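Local coordinates for UTP-glucose-1-phosphate uridylyltransferase 2 (Trypanosoma brucei, PDB 3GUE), which probably catalyses the reaction of UTP with alpha-D-glucose 1-phosphate to give UDP-glucose and diphosphate, and binds UDP-glucose in its active-site pocket, at residues A[214-219]-A[223-228]; A[229-234]-A[305-310]; A[106-111]-A[128-133]. One frame throughout, in Å; residues are numbered along the deposited sequence.

Interaction 1: residues A[214-219]-A[223-228]; sequences YMFISN and LGATLD. With UPG (uridine-5'-diphosphate-glucose), chain C.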
loop_
_atom_site.group_PDB
_atom_site.type_symbol
_atom_site.label_atom_id
_atom_site.label_comp_id
_atom_site.label_asym_id
_atom_site.label_seq_id
_atom_site.Cartn_x
_atom_site.Cartn_y
_atom_site.Cartn_z
ATOM N N TYR A 214 -14.424 10.631 -11.791
ATOM C CA TYR A 214 -14.112 9.909 -10.555
ATOM C C TYR A 214 -13.093 8.804 -10.766
ATOM O O TYR A 214 -13.109 8.097 -11.796
ATOM C CB TYR A 214 -15.395 9.332 -9.945
ATOM C CG TYR A 214 -16.323 10.389 -9.412
ATOM C CD1 TYR A 214 -16.079 10.994 -8.193
ATOM C CD2 TYR A 214 -17.436 10.818 -10.152
ATOM C CE1 TYR A 214 -16.955 11.997 -7.675
ATOM C CE2 TYR A 214 -18.291 11.810 -9.655
ATOM C CZ TYR A 214 -18.053 12.383 -8.410
ATOM O OH TYR A 214 -18.896 13.385 -7.920
ATOM N N MET A 215 -12.219 8.652 -9.779
ATOM C CA MET A 215 -11.205 7.636 -9.820
ATOM C C MET A 215 -11.174 6.854 -8.520
ATOM O O MET A 215 -11.054 7.430 -7.454
ATOM C CB MET A 215 -9.823 8.240 -10.082
ATOM C CG MET A 215 -8.701 7.228 -9.979
ATOM S SD MET A 215 -7.137 7.930 -10.532
ATOM C CE MET A 215 -7.476 8.196 -12.270
ATOM N N PHE A 216 -11.268 5.536 -8.648
ATOM C CA PHE A 216 -11.041 4.627 -7.541
ATOM C C PHE A 216 -9.604 4.074 -7.555
ATOM O O PHE A 216 -9.168 3.420 -8.529
ATOM C CB PHE A 216 -12.108 3.513 -7.527
ATOM C CG PHE A 216 -11.903 2.500 -6.418
ATOM C CD1 PHE A 216 -12.062 2.870 -5.089
ATOM C CD2 PHE A 216 -11.563 1.185 -6.717
ATOM C CE1 PHE A 216 -11.854 1.976 -4.063
ATOM C CE2 PHE A 216 -11.355 0.239 -5.673
ATOM C CZ PHE A 216 -11.505 0.645 -4.357
ATOM N N ILE A 217 -8.887 4.343 -6.464
ATOM C CA ILE A 217 -7.487 3.945 -6.284
ATOM C C ILE A 217 -7.364 3.013 -5.088
ATOM O O ILE A 217 -7.967 3.252 -4.040
ATOM C CB ILE A 217 -6.565 5.168 -6.008
ATOM C CG1 ILE A 217 -6.998 6.403 -6.805
ATOM C CG2 ILE A 217 -5.054 4.816 -6.246
ATOM C CD1 ILE A 217 -6.302 7.671 -6.316
ATOM N N SER A 218 -6.575 1.956 -5.258
ATOM C CA SER A 218 -6.240 0.998 -4.201
ATOM C C SER A 218 -4.840 0.390 -4.390
ATOM O O SER A 218 -4.265 0.443 -5.487
ATOM C CB SER A 218 -7.286 -0.130 -4.167
ATOM O OG SER A 218 -7.257 -0.884 -5.373
ATOM N N ASN A 219 -4.314 -0.173 -3.305
ATOM C CA ASN A 219 -3.040 -0.828 -3.253
ATOM C C ASN A 219 -2.972 -2.035 -4.167
ATOM O O ASN A 219 -3.910 -2.830 -4.223
ATOM C CB ASN A 219 -2.742 -1.248 -1.798
ATOM C CG ASN A 219 -2.335 -0.078 -0.907
ATOM O OD1 ASN A 219 -2.054 1.031 -1.383
ATOM N ND2 ASN A 219 -2.268 -0.336 0.398
ATOM N N LEU A 223 -6.275 -7.279 -2.613
ATOM C CA LEU A 223 -7.129 -7.933 -3.592
ATOM C C LEU A 223 -8.573 -7.954 -3.073
ATOM O O LEU A 223 -9.450 -8.598 -3.644
ATOM C CB LEU A 223 -6.570 -9.335 -3.898
ATOM C CG LEU A 223 -5.176 -9.360 -4.573
ATOM C CD1 LEU A 223 -4.641 -10.762 -4.661
ATOM C CD2 LEU A 223 -5.257 -8.743 -5.965
ATOM N N GLY A 224 -8.820 -7.221 -1.992
ATOM C CA GLY A 224 -10.196 -7.067 -1.480
ATOM C C GLY A 224 -10.916 -5.826 -2.003
ATOM O O GLY A 224 -12.149 -5.723 -1.906
ATOM N N ALA A 225 -10.133 -4.873 -2.515
ATOM C CA ALA A 225 -10.626 -3.572 -2.980
ATOM C C ALA A 225 -11.735 -3.756 -4.020
ATOM O O ALA A 225 -11.648 -4.629 -4.883
ATOM C CB ALA A 225 -9.465 -2.718 -3.535
ATOM N N THR A 226 -12.813 -3.001 -3.862
ATOM C CA THR A 226 -13.962 -3.096 -4.751
ATOM C C THR A 226 -14.457 -1.699 -5.142
ATOM O O THR A 226 -14.557 -0.787 -4.310
ATOM C CB THR A 226 -15.125 -4.013 -4.150
ATOM O OG1 THR A 226 -16.122 -4.259 -5.138
ATOM C CG2 THR A 226 -15.810 -3.379 -2.916
ATOM N N LEU A 227 -14.742 -1.526 -6.421
ATOM C CA LEU A 227 -15.492 -0.361 -6.843
ATOM C C LEU A 227 -16.964 -0.534 -6.375
ATOM O O LEU A 227 -17.696 -1.384 -6.888
ATOM C CB LEU A 227 -15.386 -0.210 -8.354
ATOM C CG LEU A 227 -15.713 1.207 -8.831
ATOM C CD1 LEU A 227 -14.891 1.602 -10.069
ATOM C CD2 LEU A 227 -17.190 1.407 -9.057
ATOM N N ASP A 228 -17.380 0.243 -5.377
ATOM C CA ASP A 228 -18.763 0.177 -4.852
ATOM C C ASP A 228 -19.527 1.328 -5.461
ATOM O O ASP A 228 -19.298 2.482 -5.092
ATOM C CB ASP A 228 -18.765 0.310 -3.324
ATOM C CG ASP A 228 -20.156 0.111 -2.693
ATOM O OD1 ASP A 228 -21.223 0.284 -3.333
ATOM O OD2 ASP A 228 -20.174 -0.227 -1.495
HETATM N N1 UPG C . 3.551 2.337 -4.273
HETATM C C2 UPG C . 3.644 3.081 -5.466
HETATM N N3 UPG C . 4.598 4.082 -5.516
HETATM C C4 UPG C . 5.439 4.376 -4.469
HETATM C C5 UPG C . 5.340 3.655 -3.273
HETATM C C6 UPG C . 4.399 2.637 -3.160
HETATM O O2 UPG C . 2.955 2.882 -6.478
HETATM O O4 UPG C . 6.265 5.284 -4.635
HETATM C C1C UPG C . 2.532 1.244 -4.162
HETATM C C2C UPG C . 2.931 -0.135 -3.629
HETATM O O2C UPG C . 3.528 -0.930 -4.663
HETATM C C3C UPG C . 1.555 -0.678 -3.251
HETATM C C4C UPG C . 0.864 0.551 -2.683
HETATM O O4C UPG C . 1.554 1.713 -3.217
HETATM O O3C UPG C . 0.867 -1.065 -4.440
HETATM C C5C UPG C . 0.978 0.611 -1.125
HETATM O O5C UPG C . 2.283 0.822 -0.658
HETATM P PA UPG C . 2.841 0.037 0.637
HETATM O O1A UPG C . 2.470 -1.388 0.409
HETATM O O2A UPG C . 4.237 0.384 0.926
HETATM O O3A UPG C . 1.856 0.613 1.823
HETATM P PB UPG C . 2.099 1.919 2.762
HETATM O O1B UPG C . 2.379 3.068 1.884
HETATM O O2B UPG C . 3.028 1.605 3.893
HETATM O O3B UPG C . 0.648 1.997 3.443
HETATM C "C1'" UPG C . -0.521 2.296 2.595
HETATM C "C2'" UPG C . -1.178 3.573 3.098
HETATM C "C3'" UPG C . -1.547 3.355 4.560
HETATM C "C4'" UPG C . -2.534 2.181 4.655
HETATM C "C5'" UPG C . -1.913 0.905 4.031
HETATM C "C6'" UPG C . -2.965 -0.154 3.832
HETATM O "O2'" UPG C . -0.285 4.697 2.993
HETATM O "O3'" UPG C . -2.069 4.561 5.092
HETATM O "O4'" UPG C . -2.889 1.933 6.007
HETATM O "O5'" UPG C . -1.374 1.139 2.701
HETATM O "O6'" UPG C . -2.329 -1.416 3.624
#

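Interaction 2: residues A[229-234]-A[305-310]; sequences VRLLDY and NIWINL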
loop_
_atom_site.group_PDB
_atom_site.type_symbol
_atom_site.label_atom_id
_atom_site.label_comp_id
_atom_site.label_asym_id
_atom_site.label_seq_id
_atom_site.Cartn_x
_atom_site.Cartn_y
_atom_site.Cartn_z
ATOM N N VAL A 229 -20.407 1.045 -6.416
ATOM C CA VAL A 229 -21.192 2.135 -7.008
ATOM C C VAL A 229 -22.084 2.876 -5.959
ATOM O O VAL A 229 -22.289 4.085 -6.077
ATOM C CB VAL A 229 -21.968 1.697 -8.281
ATOM C CG1 VAL A 229 -22.668 2.899 -8.942
ATOM C CG2 VAL A 229 -21.027 1.011 -9.279
ATOM N N ARG A 230 -22.543 2.179 -4.913
ATOM C CA ARG A 230 -23.359 2.819 -3.843
ATOM C C ARG A 230 -22.546 3.807 -2.954
ATOM O O ARG A 230 -23.101 4.760 -2.403
ATOM C CB ARG A 230 -24.124 1.773 -2.992
ATOM C CG ARG A 230 -25.037 0.835 -3.815
ATOM C CD ARG A 230 -26.018 0.008 -2.939
ATOM N NE ARG A 230 -25.368 -1.152 -2.326
ATOM C CZ ARG A 230 -25.660 -2.430 -2.588
ATOM N NH1 ARG A 230 -26.626 -2.754 -3.457
ATOM N NH2 ARG A 230 -24.977 -3.397 -1.970
ATOM N N LEU A 231 -21.243 3.581 -2.850
ATOM C CA LEU A 231 -20.339 4.500 -2.163
ATOM C C LEU A 231 -19.962 5.634 -3.095
ATOM O O LEU A 231 -19.845 6.802 -2.696
ATOM C CB LEU A 231 -19.085 3.781 -1.726
ATOM C CG LEU A 231 -18.116 4.559 -0.826
ATOM C CD1 LEU A 231 -18.800 5.209 0.420
ATOM C CD2 LEU A 231 -16.986 3.628 -0.414
ATOM N N LEU A 232 -19.750 5.290 -4.342
ATOM C CA LEU A 232 -19.638 6.325 -5.346
ATOM C C LEU A 232 -20.832 7.271 -5.294
ATOM O O LEU A 232 -20.652 8.491 -5.297
ATOM C CB LEU A 232 -19.472 5.723 -6.734
ATOM C CG LEU A 232 -19.363 6.722 -7.889
ATOM C CD1 LEU A 232 -18.334 7.849 -7.525
ATOM C CD2 LEU A 232 -18.955 5.962 -9.118
ATOM N N ASP A 233 -22.039 6.703 -5.252
ATOM C CA ASP A 233 -23.302 7.467 -5.216
ATOM C C ASP A 233 -23.277 8.441 -4.036
ATOM O O ASP A 233 -23.586 9.612 -4.192
ATOM C CB ASP A 233 -24.514 6.527 -5.054
ATOM C CG ASP A 233 -24.903 5.793 -6.330
ATOM O OD1 ASP A 233 -24.420 6.124 -7.428
ATOM O OD2 ASP A 233 -25.747 4.881 -6.229
ATOM N N TYR A 234 -22.881 7.930 -2.869
ATOM C CA TYR A 234 -22.765 8.703 -1.636
ATOM C C TYR A 234 -21.804 9.878 -1.726
ATOM O O TYR A 234 -22.137 10.996 -1.309
ATOM C CB TYR A 234 -22.320 7.818 -0.488
ATOM C CG TYR A 234 -22.032 8.606 0.776
ATOM C CD1 TYR A 234 -23.076 9.144 1.530
ATOM C CD2 TYR A 234 -20.717 8.837 1.198
ATOM C CE1 TYR A 234 -22.835 9.871 2.664
ATOM C CE2 TYR A 234 -20.455 9.569 2.342
ATOM C CZ TYR A 234 -21.535 10.084 3.079
ATOM O OH TYR A 234 -21.316 10.807 4.239
ATOM N N ASN A 305 -7.887 2.327 -0.064
ATOM C CA ASN A 305 -8.983 2.371 -1.030
ATOM C C ASN A 305 -9.495 3.822 -0.976
ATOM O O ASN A 305 -10.247 4.189 -0.043
ATOM C CB ASN A 305 -10.151 1.434 -0.633
ATOM C CG ASN A 305 -9.756 -0.068 -0.530
ATOM O OD1 ASN A 305 -8.738 -0.525 -1.051
ATOM N ND2 ASN A 305 -10.600 -0.829 0.148
ATOM N N ILE A 306 -9.103 4.630 -1.957
ATOM C CA ILE A 306 -9.452 6.065 -1.986
ATOM C C ILE A 306 -10.155 6.467 -3.285
ATOM O O ILE A 306 -9.657 6.200 -4.370
ATOM C CB ILE A 306 -8.192 6.982 -1.854
ATOM C CG1 ILE A 306 -7.260 6.561 -0.703
ATOM C CG2 ILE A 306 -8.589 8.434 -1.773
ATOM C CD1 ILE A 306 -7.895 6.641 0.645
ATOM N N TRP A 307 -11.282 7.158 -3.138
ATOM C CA TRP A 307 -12.018 7.779 -4.248
ATOM C C TRP A 307 -11.666 9.250 -4.378
ATOM O O TRP A 307 -11.780 10.030 -3.416
ATOM C CB TRP A 307 -13.512 7.706 -4.014
ATOM C CG TRP A 307 -14.156 6.355 -4.256
ATOM C CD1 TRP A 307 -14.335 5.353 -3.349
ATOM C CD2 TRP A 307 -14.739 5.894 -5.483
ATOM N NE1 TRP A 307 -14.975 4.297 -3.932
ATOM C CE2 TRP A 307 -15.230 4.593 -5.247
ATOM C CE3 TRP A 307 -14.865 6.445 -6.765
ATOM C CZ2 TRP A 307 -15.841 3.821 -6.246
ATOM C CZ3 TRP A 307 -15.491 5.677 -7.770
ATOM C CH2 TRP A 307 -15.978 4.380 -7.491
ATOM N N ILE A 308 -11.322 9.643 -5.592
ATOM C CA ILE A 308 -11.118 11.050 -5.854
ATOM C C ILE A 308 -12.040 11.552 -6.970
ATOM O O ILE A 308 -12.385 10.818 -7.906
ATOM C CB ILE A 308 -9.613 11.405 -6.092
ATOM C CG1 ILE A 308 -9.056 10.683 -7.316
ATOM C CG2 ILE A 308 -8.727 11.128 -4.784
ATOM C CD1 ILE A 308 -7.652 11.218 -7.759
ATOM N N ASN A 309 -12.489 12.783 -6.802
ATOM C CA ASN A 309 -13.148 13.523 -7.857
ATOM C C ASN A 309 -12.045 14.222 -8.663
ATOM O O ASN A 309 -11.240 15.016 -8.122
ATOM C CB ASN A 309 -14.177 14.524 -7.283
ATOM C CG ASN A 309 -14.918 15.322 -8.380
ATOM O OD1 ASN A 309 -14.307 16.026 -9.155
ATOM N ND2 ASN A 309 -16.221 15.175 -8.448
ATOM N N LEU A 310 -12.019 13.902 -9.953
ATOM C CA LEU A 310 -10.942 14.274 -10.846
ATOM C C LEU A 310 -10.968 15.774 -11.207
ATOM O O LEU A 310 -9.922 16.396 -11.320
ATOM C CB LEU A 310 -10.984 13.380 -12.090
ATOM C CG LEU A 310 -10.699 11.889 -11.874
ATOM C CD1 LEU A 310 -10.831 11.151 -13.195
ATOM C CD2 LEU A 310 -9.289 11.711 -11.294
#

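Interaction 3: residues A[106-111]-A[128-133]; sequences TFLDFT and FMLMNS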
loop_
_atom_site.group_PDB
_atom_site.type_symbol
_atom_site.label_atom_id
_atom_site.label_comp_id
_atom_site.label_asym_id
_atom_site.label_seq_id
_atom_site.Cartn_x
_atom_site.Cartn_y
_atom_site.Cartn_z
ATOM N N THR A 106 -0.790 -14.757 -9.422
ATOM C CA THR A 106 -0.118 -13.647 -8.721
ATOM C C THR A 106 -1.175 -12.621 -8.308
ATOM O O THR A 106 -2.364 -12.799 -8.623
ATOM C CB THR A 106 0.900 -12.926 -9.619
ATOM O OG1 THR A 106 0.209 -12.375 -10.739
ATOM C CG2 THR A 106 2.043 -13.894 -10.125
ATOM N N PHE A 107 -0.733 -11.537 -7.663
ATOM C CA PHE A 107 -1.621 -10.433 -7.257
ATOM C C PHE A 107 -2.173 -9.846 -8.572
ATOM O O PHE A 107 -3.338 -9.469 -8.651
ATOM C CB PHE A 107 -0.867 -9.327 -6.486
ATOM C CG PHE A 107 -0.596 -9.624 -5.002
ATOM C CD1 PHE A 107 -1.501 -9.236 -4.015
ATOM C CD2 PHE A 107 0.589 -10.246 -4.604
ATOM C CE1 PHE A 107 -1.247 -9.495 -2.658
ATOM C CE2 PHE A 107 0.857 -10.506 -3.250
ATOM C CZ PHE A 107 -0.058 -10.132 -2.278
ATOM N N LEU A 108 -1.334 -9.826 -9.619
ATOM C CA LEU A 108 -1.686 -9.154 -10.869
ATOM C C LEU A 108 -2.675 -9.960 -11.706
ATOM O O LEU A 108 -3.514 -9.382 -12.402
ATOM C CB LEU A 108 -0.422 -8.751 -11.669
ATOM C CG LEU A 108 -0.549 -7.757 -12.839
ATOM C CD1 LEU A 108 -1.411 -6.500 -12.531
ATOM C CD2 LEU A 108 0.847 -7.367 -13.289
ATOM N N ASP A 109 -2.560 -11.289 -11.649
ATOM C CA ASP A 109 -3.592 -12.215 -12.135
ATOM C C ASP A 109 -4.942 -11.860 -11.547
ATOM O O ASP A 109 -5.881 -11.581 -12.294
ATOM C CB ASP A 109 -3.260 -13.665 -11.762
ATOM C CG ASP A 109 -2.217 -14.259 -12.649
ATOM O OD1 ASP A 109 -2.426 -14.237 -13.894
ATOM O OD2 ASP A 109 -1.190 -14.726 -12.097
ATOM N N PHE A 110 -5.036 -11.873 -10.212
ATOM C CA PHE A 110 -6.277 -11.478 -9.504
ATOM C C PHE A 110 -6.839 -10.092 -9.867
ATOM O O PHE A 110 -8.039 -9.972 -10.089
ATOM C CB PHE A 110 -6.169 -11.701 -7.990
ATOM C CG PHE A 110 -6.262 -13.149 -7.599
ATOM C CD1 PHE A 110 -7.461 -13.839 -7.756
ATOM C CD2 PHE A 110 -5.147 -13.833 -7.085
ATOM C CE1 PHE A 110 -7.569 -15.203 -7.414
ATOM C CE2 PHE A 110 -5.237 -15.174 -6.736
ATOM C CZ PHE A 110 -6.455 -15.871 -6.892
ATOM N N THR A 111 -5.958 -9.096 -10.034
ATOM C CA THR A 111 -6.340 -7.746 -10.499
ATOM C C THR A 111 -6.900 -7.756 -11.935
ATOM O O THR A 111 -7.940 -7.157 -12.183
ATOM C CB THR A 111 -5.131 -6.741 -10.409
ATOM O OG1 THR A 111 -4.761 -6.545 -9.039
ATOM C CG2 THR A 111 -5.469 -5.391 -11.039
ATOM N N PHE A 128 -8.922 1.402 -16.901
ATOM C CA PHE A 128 -8.049 0.789 -15.909
ATOM C C PHE A 128 -6.605 1.182 -16.147
ATOM O O PHE A 128 -6.142 1.163 -17.288
ATOM C CB PHE A 128 -8.143 -0.733 -15.981
ATOM C CG PHE A 128 -7.202 -1.465 -15.029
ATOM C CD1 PHE A 128 -7.475 -1.538 -13.656
ATOM C CD2 PHE A 128 -6.064 -2.113 -15.515
ATOM C CE1 PHE A 128 -6.609 -2.223 -12.785
ATOM C CE2 PHE A 128 -5.186 -2.831 -14.633
ATOM C CZ PHE A 128 -5.464 -2.882 -13.289
ATOM N N MET A 129 -5.897 1.468 -15.053
ATOM C CA MET A 129 -4.522 1.957 -15.097
ATOM C C MET A 129 -3.743 1.320 -13.953
ATOM O O MET A 129 -4.316 0.913 -12.949
ATOM C CB MET A 129 -4.481 3.489 -14.968
ATOM C CG MET A 129 -4.927 4.273 -16.212
ATOM S SD MET A 129 -4.662 6.075 -16.117
ATOM C CE MET A 129 -5.854 6.502 -14.873
ATOM N N LEU A 130 -2.442 1.229 -14.136
ATOM C CA LEU A 130 -1.536 0.713 -13.131
ATOM C C LEU A 130 -0.442 1.780 -13.046
ATOM O O LEU A 130 0.151 2.186 -14.058
ATOM C CB LEU A 130 -0.972 -0.655 -13.578
ATOM C CG LEU A 130 -1.790 -1.955 -13.478
ATOM C CD1 LEU A 130 -1.265 -2.920 -14.518
ATOM C CD2 LEU A 130 -1.696 -2.623 -12.080
ATOM N N MET A 131 -0.226 2.291 -11.844
ATOM C CA MET A 131 0.854 3.221 -11.638
ATOM C C MET A 131 2.128 2.437 -11.378
ATOM O O MET A 131 2.301 1.812 -10.309
ATOM C CB MET A 131 0.565 4.181 -10.495
ATOM C CG MET A 131 1.592 5.319 -10.394
ATOM S SD MET A 131 1.100 6.617 -9.271
ATOM C CE MET A 131 1.687 5.988 -7.672
ATOM N N ASN A 132 3.031 2.520 -12.351
ATOM C CA ASN A 132 4.304 1.813 -12.299
ATOM C C ASN A 132 5.451 2.774 -12.029
ATOM O O ASN A 132 5.296 3.957 -12.208
ATOM C CB ASN A 132 4.504 0.988 -13.579
ATOM C CG ASN A 132 3.352 -0.028 -13.822
ATOM O OD1 ASN A 132 2.741 -0.505 -12.890
ATOM N ND2 ASN A 132 3.065 -0.325 -15.069
ATOM N N SER A 133 6.562 2.265 -11.506
ATOM C CA SER A 133 7.802 3.023 -11.352
ATOM C C SER A 133 8.875 2.430 -12.282
ATOM O O SER A 133 8.623 1.423 -12.965
ATOM C CB SER A 133 8.284 2.913 -9.906
ATOM O OG SER A 133 8.633 1.557 -9.622
#

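Interaction 1: residues A[214-219]-A[223-228]
The Phe216 ring carries most of the apolar contact between strand 214-219 and the irregular segment 223-228 that leads from it to the next helix. With CG anti to the backbone N (chi1 178°), the ring swings off the strand and turns one face to the passing backbone: Thr226 O sits over that face, 3.4 Å from Phe216 CZ, and Leu227 CA stands 4.2 Å from the plane of the Phe216 ring, nearer its margin than its middle. The Ala225 methyl stands at the ring edge, CB 4.0 Å from Phe216 CZ, while Leu227 CD1 reaches back to Phe216 CB at 4.2 Å.

Beside the ring, Ala225 CB is 3.4 Å from Ser218 CB, a close-packed carbon pair. The Ser218 hydroxyl turns to Lys81 of the adjacent strand 77-83 for its hydrogen bond.

Polar chemistry gathers at Asn219. Its ND2 donates to the glucose ring oxygen O5' of UDP-glucose at 2.9 Å, with an N-H...O angle of 157°, and Asn304 bonds to OD1, so both ends of the amide are held and its flip is fixed. Between these two segments the contact is packing only, without a hydrogen bond, leaving the polar side chains of Ser218 and Asn219 to partners in the sheet and the nucleotide sugar; Gly224 O is held by Arg396.

Interaction 2: residues A[229-234]-A[305-310]
Trp307 reaches from strand 300-309 into the first turns of helix 229-237 and meets two successive leucines with different parts of its indole. Its CG lies anti to the carbonyl carbon (chi1 -76°), which sends the ring system away from the strand toward the helix.

Leu232 lies across the benzene half, the two side chains meeting at about a right angle. Its CB stands over the ring face, 4.2 Å from the centroid of the six-membered ring and 24° off the normal, a CH-pi contact. From there the two methyls continue to the CZ3 corner: Leu232 CD1 is 3.6 Å and CD2 3.7 Å from Trp307 CZ3.

Leu231 approaches the pyrrole half instead, and obliquely. One of its methyls, CD2, is 4.1 Å from Trp307 NE1 and 4.3 Å from Trp307 CD1, a looser touch than that of Leu232. All three side chains are buried, and no hydrogen bond crosses between helix and strand.

Phe216 of strand 214-219 also meets the indole, the two ring planes inclined at about 40°, so the tryptophan is packed by both the helix and the neighbouring strand. Leu231 extends the apolar layer to Leu243 of strand 242-248 and to Leu61 and Ile64 of helix 61-64, and Leu232 touches Tyr214. This is helix-on-sheet packing of the GT-A-type domain, away from direct contact with the nucleotide sugar: the helix is seated on one face of three adjoining strands, 214-219, 300-309 and 242-248, of the central mixed sheet.

Interaction 3: residues A[106-111]-A[128-133]
Phe128, at the start of strand 128-132, meets Thr111 of helix 107-122 with the far end of its ring. Thr111 CG2 approaches Phe128 CZ to 3.4 Å and CE1 to 3.8 Å, obliquely to the ring, while the side chains as a whole cross at about a right angle. CG2 of the threonine is anti to its backbone N (chi1 of OG1 -65°), which turns the methyl to the strand and lets OG1 make a weak hydrogen bond to Phe107 O.

Two residues on, Leu130 meets Leu108 methyl to methyl, its CD2 3.9 Å from Leu108 CD1. Met131 instead touches UDP-glucose. Asn132 belongs to the second shell: OD1 accepts from ND2 of Asn83, a residue of the UDP-glucose site, and its ND2 bonds Glu159.

The helix begins with a capping box: Asp109 N donates to Thr106 OG1 at 3.1 Å, and Thr106 N to the anti lone pair of Asp109 OD2 at 2.7 Å. Thr106 OG1 also donates to Asp109 OD2, from above the carboxylate plane, and Lys146 makes a salt bridge to OD1.

Leu108 also packs on Thr140 and Phe143 of helix 137-143, and Phe128 and Leu130 on Ile158 of helix 154-158. Thr111 and Leu130 both touch Lys81 of strand 77-83; helix 107-122 lies on the beta-alpha-beta crossover from that strand to its parallel neighbour 128-132, and the contact seats it against one face of both.

In the fold
All three contacts are buried, rest mainly on van der Waals packing without a hydrogen bond between their segments, and reach the same mixed sheet of this GT-A-type fold. Interactions 1 and 2 are the closer pair, centres about 9 Å apart: strands 214-219 and 300-309 are neighbours joined by backbone bonds, and segment 223-228 runs into the helix of interaction 2. The centres of interactions 2 and 3 are about 20 Å apart, but Leu223 and Met215 of interaction 1 touch the segments of interaction 3. Aromatic rings dominate 1 and 2, in 1 with a backbone carbonyl over the face; methyls matter more in 3. Interaction 1 alone hydrogen-bonds UDP-glucose; interaction 2 is farthest from the chain's centre.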